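Long-range contact in cadherin-23 (Mus musculus, PDB 5UZ8), which probably serves as a calcium-dependent adhesion protein of hearing and mechanotransduction, its extracellular cadherin repeats strung into a rod stiffened by calcium ions: residues Val232-Met245 / Ser276-Tyr288. Residues are numbered along the deposited sequence; the frame is centred on the assembly and turned at random. Where two conformers were deposited one is given.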
loop_
_atom_site.group_PDB
_atom_site.type_symbol
_atom_site.label_atom_id
_atom_site.label_comp_id
_atom_site.label_asym_id
_atom_site.label_seq_id
_atom_site.Cartn_x
_atom_site.Cartn_y
_atom_site.Cartn_z
ATOM N N VAL A 232 -31.980 -47.182 25.579
ATOM C CA VAL A 232 -33.337 -46.731 25.766
ATOM C C VAL A 232 -34.050 -47.834 26.551
ATOM O O VAL A 232 -33.889 -49.020 26.236
ATOM C CB VAL A 232 -33.998 -46.517 24.372
ATOM C CG1 VAL A 232 -35.417 -46.035 24.484
ATOM C CG2 VAL A 232 -33.178 -45.511 23.580
ATOM N N TYR A 233 -34.869 -47.459 27.525
ATOM C CA TYR A 233 -35.721 -48.455 28.198
ATOM C C TYR A 233 -36.749 -49.050 27.232
ATOM O O TYR A 233 -37.258 -48.355 26.370
ATOM C CB TYR A 233 -36.431 -47.876 29.432
ATOM C CG TYR A 233 -35.494 -47.665 30.593
ATOM C CD1 TYR A 233 -35.011 -48.754 31.328
ATOM C CD2 TYR A 233 -35.061 -46.385 30.944
ATOM C CE1 TYR A 233 -34.113 -48.561 32.382
ATOM C CE2 TYR A 233 -34.185 -46.189 32.009
ATOM C CZ TYR A 233 -33.712 -47.277 32.707
ATOM O OH TYR A 233 -32.847 -47.073 33.762
ATOM N N GLU A 234 -36.997 -50.350 27.359
ATOM C CA GLU A 234 -38.111 -51.019 26.678
ATOM C C GLU A 234 -39.431 -50.296 26.991
ATOM O O GLU A 234 -39.561 -49.710 28.067
ATOM C CB GLU A 234 -38.213 -52.489 27.132
ATOM C CG GLU A 234 -38.435 -52.671 28.636
ATOM C CD GLU A 234 -38.511 -54.128 29.090
ATOM O OE1 GLU A 234 -38.625 -54.347 30.324
ATOM O OE2 GLU A 234 -38.415 -55.058 28.250
ATOM N N ASN A 235 -40.387 -50.342 26.053
ATOM C CA ASN A 235 -41.787 -49.925 26.284
ATOM C C ASN A 235 -41.984 -48.467 26.665
ATOM O O ASN A 235 -42.982 -48.133 27.342
ATOM C CB ASN A 235 -42.459 -50.793 27.376
ATOM C CG ASN A 235 -42.488 -52.244 27.026
ATOM O OD1 ASN A 235 -42.790 -52.594 25.902
ATOM N ND2 ASN A 235 -42.205 -53.110 27.993
ATOM N N GLU A 236 -41.061 -47.598 26.244
ATOM C CA GLU A 236 -41.241 -46.164 26.404
ATOM C C GLU A 236 -42.053 -45.649 25.222
ATOM O O GLU A 236 -41.967 -46.198 24.128
ATOM C CB GLU A 236 -39.890 -45.448 26.478
ATOM C CG GLU A 236 -39.105 -45.712 27.748
ATOM C CD GLU A 236 -39.825 -45.200 28.979
ATOM O OE1 GLU A 236 -40.124 -45.985 29.899
ATOM O OE2 GLU A 236 -40.111 -43.998 29.025
ATOM N N PRO A 237 -42.844 -44.593 25.433
ATOM C CA PRO A 237 -43.680 -44.063 24.342
ATOM C C PRO A 237 -42.873 -43.494 23.176
ATOM O O PRO A 237 -41.718 -43.104 23.364
ATOM C CB PRO A 237 -44.464 -42.936 25.015
ATOM C CG PRO A 237 -43.645 -42.565 26.192
ATOM C CD PRO A 237 -43.026 -43.831 26.683
ATOM N N ALA A 238 -43.504 -43.393 22.005
ATOM C CA ALA A 238 -42.945 -42.600 20.911
ATOM C C ALA A 238 -42.666 -41.193 21.438
ATOM O O ALA A 238 -43.365 -40.698 22.345
ATOM C CB ALA A 238 -43.908 -42.539 19.735
ATOM N N GLY A 239 -41.617 -40.583 20.912
ATOM C CA GLY A 239 -41.214 -39.245 21.321
ATOM C C GLY A 239 -40.206 -39.226 22.455
ATOM O O GLY A 239 -39.803 -38.155 22.888
ATOM N N THR A 240 -39.775 -40.391 22.932
ATOM C CA THR A 240 -38.826 -40.453 24.041
ATOM C C THR A 240 -37.447 -39.978 23.547
ATOM O O THR A 240 -36.949 -40.437 22.503
ATOM C CB THR A 240 -38.755 -41.885 24.620
ATOM O OG1 THR A 240 -40.022 -42.204 25.195
ATOM C CG2 THR A 240 -37.688 -42.013 25.704
ATOM N N SER A 241 -36.843 -39.048 24.275
ATOM C CA SER A 241 -35.486 -38.592 23.934
ATOM C C SER A 241 -34.454 -39.685 24.074
ATOM O O SER A 241 -34.480 -40.435 25.049
ATOM C CB SER A 241 -35.099 -37.431 24.815
ATOM O OG SER A 241 -35.884 -36.329 24.435
ATOM N N VAL A 242 -33.542 -39.764 23.117
ATOM C CA VAL A 242 -32.492 -40.800 23.098
ATOM C C VAL A 242 -31.121 -40.174 23.357
ATOM O O VAL A 242 -30.388 -40.569 24.288
ATOM C CB VAL A 242 -32.499 -41.545 21.758
ATOM C CG1 VAL A 242 -31.360 -42.550 21.671
ATOM C CG2 VAL A 242 -33.854 -42.213 21.556
ATOM N N ILE A 243 -30.784 -39.183 22.532
ATOM C CA ILE A 243 -29.479 -38.548 22.580
ATOM C C ILE A 243 -29.574 -37.302 21.712
ATOM O O ILE A 243 -30.426 -37.258 20.803
ATOM C CB ILE A 243 -28.387 -39.492 22.004
ATOM C CG1 ILE A 243 -26.990 -38.936 22.277
ATOM C CG2 ILE A 243 -28.607 -39.809 20.522
ATOM C CD1 ILE A 243 -25.912 -39.984 22.023
ATOM N N THR A 244 -28.747 -36.302 22.011
ATOM C CA THR A 244 -28.578 -35.150 21.112
ATOM C C THR A 244 -27.241 -35.222 20.389
ATOM O O THR A 244 -26.167 -35.305 21.019
ATOM C CB THR A 244 -28.692 -33.834 21.886
ATOM O OG1 THR A 244 -30.002 -33.738 22.441
ATOM C CG2 THR A 244 -28.433 -32.626 20.981
ATOM N N MET A 245 -27.326 -35.197 19.064
ATOM C CA MET A 245 -26.167 -35.342 18.201
ATOM C C MET A 245 -25.697 -33.942 17.832
ATOM O O MET A 245 -26.521 -33.032 17.625
ATOM C CB MET A 245 -26.527 -36.123 16.943
ATOM C CG MET A 245 -27.016 -37.546 17.203
ATOM S SD MET A 245 -25.903 -38.558 18.189
ATOM C CE MET A 245 -24.470 -38.655 17.121
ATOM N N SER A 276 -32.030 -29.271 15.731
ATOM C CA SER A 276 -31.482 -29.403 17.086
ATOM C C SER A 276 -30.579 -30.616 17.266
ATOM O O SER A 276 -29.807 -30.672 18.218
ATOM C CB SER A 276 -32.612 -29.474 18.108
ATOM O OG SER A 276 -33.206 -30.746 18.115
ATOM N N GLY A 277 -30.707 -31.615 16.394
ATOM C CA GLY A 277 -29.939 -32.842 16.562
ATOM C C GLY A 277 -30.514 -33.799 17.588
ATOM O O GLY A 277 -29.918 -34.831 17.863
ATOM N N LEU A 278 -31.683 -33.499 18.137
ATOM C CA LEU A 278 -32.273 -34.401 19.128
ATOM C C LEU A 278 -32.850 -35.628 18.431
ATOM O O LEU A 278 -33.723 -35.498 17.560
ATOM C CB LEU A 278 -33.380 -33.705 19.914
ATOM C CG LEU A 278 -34.161 -34.581 20.918
ATOM C CD1 LEU A 278 -33.226 -35.206 21.943
ATOM C CD2 LEU A 278 -35.217 -33.758 21.647
ATOM N N VAL A 279 -32.383 -36.799 18.851
ATOM C CA VAL A 279 -32.924 -38.080 18.388
ATOM C C VAL A 279 -34.009 -38.550 19.378
ATOM O O VAL A 279 -33.758 -38.589 20.595
ATOM C CB VAL A 279 -31.816 -39.145 18.286
ATOM C CG1 VAL A 279 -32.379 -40.504 17.871
ATOM C CG2 VAL A 279 -30.722 -38.702 17.300
ATOM N N THR A 280 -35.179 -38.908 18.838
ATOM C CA THR A 280 -36.277 -39.495 19.585
ATOM C C THR A 280 -36.727 -40.805 18.975
ATOM O O THR A 280 -36.426 -41.095 17.808
ATOM C CB THR A 280 -37.488 -38.551 19.620
ATOM O OG1 THR A 280 -37.771 -38.131 18.282
ATOM C CG2 THR A 280 -37.194 -37.343 20.510
ATOM N N THR A 281 -37.445 -41.602 19.771
ATOM C CA THR A 281 -38.017 -42.858 19.285
ATOM C C THR A 281 -39.283 -42.518 18.501
ATOM O O THR A 281 -39.909 -41.494 18.777
ATOM C CB THR A 281 -38.392 -43.801 20.436
ATOM O OG1 THR A 281 -39.342 -43.147 21.313
ATOM C CG2 THR A 281 -37.123 -44.205 21.225
ATOM N N GLN A 282 -39.625 -43.356 17.512
ATOM C CA GLN A 282 -40.915 -43.227 16.784
ATOM C C GLN A 282 -41.948 -44.233 17.320
ATOM O O GLN A 282 -43.121 -44.196 16.929
ATOM C CB GLN A 282 -40.739 -43.430 15.260
ATOM C CG GLN A 282 -40.086 -42.286 14.485
ATOM C CD GLN A 282 -40.291 -42.391 12.963
ATOM O OE1 GLN A 282 -41.407 -42.630 12.490
ATOM N NE2 GLN A 282 -39.215 -42.194 12.192
ATOM N N ARG A 283 -41.519 -45.125 18.207
ATOM C CA ARG A 283 -42.387 -46.173 18.745
ATOM C C ARG A 283 -41.759 -46.772 19.992
ATOM O O ARG A 283 -40.545 -46.627 20.203
ATOM C CB ARG A 283 -42.576 -47.283 17.700
ATOM C CG ARG A 283 -41.283 -47.988 17.256
ATOM C CD ARG A 283 -41.642 -49.161 16.347
ATOM N NE ARG A 283 -40.475 -49.829 15.795
ATOM C CZ ARG A 283 -39.723 -50.721 16.443
ATOM N NH1 ARG A 283 -39.970 -51.056 17.710
ATOM N NH2 ARG A 283 -38.682 -51.266 15.815
ATOM N N PRO A 284 -42.556 -47.505 20.791
ATOM C CA PRO A 284 -41.924 -48.331 21.821
ATOM C C PRO A 284 -40.978 -49.367 21.226
ATOM O O PRO A 284 -41.213 -49.861 20.113
ATOM C CB PRO A 284 -43.104 -49.035 22.513
ATOM C CG PRO A 284 -44.319 -48.718 21.689
ATOM C CD PRO A 284 -44.028 -47.518 20.868
ATOM N N LEU A 285 -39.903 -49.661 21.962
ATOM C CA LEU A 285 -38.963 -50.675 21.562
ATOM C C LEU A 285 -39.079 -51.840 22.522
ATOM O O LEU A 285 -39.375 -51.636 23.719
ATOM C CB LEU A 285 -37.541 -50.118 21.625
ATOM C CG LEU A 285 -37.327 -48.747 20.947
ATOM C CD1 LEU A 285 -35.890 -48.279 21.132
ATOM C CD2 LEU A 285 -37.672 -48.839 19.487
ATOM N N GLN A 286 -38.851 -53.045 21.997
ATOM C CA GLN A 286 -38.801 -54.244 22.810
ATOM C C GLN A 286 -37.338 -54.634 23.084
ATOM O O GLN A 286 -36.411 -54.249 22.357
ATOM C CB GLN A 286 -39.584 -55.385 22.155
ATOM C CG GLN A 286 -41.100 -55.137 22.185
ATOM C CD GLN A 286 -41.927 -56.319 21.711
ATOM O OE1 GLN A 286 -41.418 -57.423 21.507
ATOM N NE2 GLN A 286 -43.247 -56.099 21.594
ATOM N N SER A 287 -37.147 -55.390 24.161
ATOM C CA SER A 287 -35.815 -55.545 24.747
ATOM C C SER A 287 -34.813 -56.239 23.850
ATOM O O SER A 287 -33.643 -56.101 24.072
ATOM C CB SER A 287 -35.877 -56.326 26.081
ATOM O OG SER A 287 -36.431 -57.623 25.903
ATOM N N TYR A 288 -35.277 -57.067 22.912
ATOM C CA TYR A 288 -34.393 -57.735 21.968
ATOM C C TYR A 288 -33.783 -56.786 20.913
ATOM O O TYR A 288 -32.827 -57.160 20.235
ATOM C CB TYR A 288 -35.123 -58.900 21.266
ATOM C CG TYR A 288 -36.096 -58.430 20.204
ATOM C CD1 TYR A 288 -37.382 -58.043 20.544
ATOM C CD2 TYR A 288 -35.708 -58.339 18.850
ATOM C CE1 TYR A 288 -38.291 -57.594 19.579
ATOM C CE2 TYR A 288 -36.598 -57.869 17.890
ATOM C CZ TYR A 288 -37.889 -57.491 18.271
ATOM O OH TYR A 288 -38.787 -56.982 17.356
HETATM O O HOH W 1 -39.016 -47.992 24.185
HETATM O O HOH W 2 -39.427 -55.895 25.918
HETATM O O HOH W 3 -39.708 -45.771 22.614
HETATM O O HOH W 4 -27.035 -30.550 18.361
#
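An antiparallel strand pair in one sheet of a cadherin-repeat beta sandwich, with the turn that leads into it, joins Val232-Met245 to Ser276-Tyr288. The axes of strands 241-244 and 278-281 approach to 4.6 Å, their directions 161° apart, and a classic beta bulge sets both Val242 and Ile243 against Val279. Val242 N donates to Val279 O (2.8 Å), while Val279 N returns a nearly straight bond to Ile243 O. On the inner face, Ile243 CG2 lies alongside Val279 CB, and Met245 sets CG beside its backbone N (chi1 -61°), where it crosses Val279 CG2 (3.9 Å); the chain then bends away. Leu311 and Phe228 of the facing sheet continue this packing. On the other face Leu278 CD1 slants across Thr244 OG1 (3.6 Å).

Thr281 ties the strand to the type II turn Pro237-Thr240. Its chi1 of 58° tucks OG1 between backbone N and carbonyl carbon, where OG1 accepts from Thr240 N (3.2 Å) and meets a water shared with Glu236 O and Arg283 O; CG2 is left to touch Val242 CG2 (3.8 Å) and, tip to tip, Val232 CG1. A valine in its place would probably leave Thr240 N and that water without their hydroxyl partner at the turn. Thr240 OG1 bonds Pro237 O in the carbonyl plane (2.7 Å), bracing the turn from within, and Gly239 N donates to Thr281 O.

Farther along, Asn235 N binds Leu285 O (2.9 Å), and a second water links Tyr233 O, Glu236 N and Leu285 N. Such a crossing from strand 227-233 of one sheet to strand 241-244 of the other is typical of the Greek-key cadherin fold.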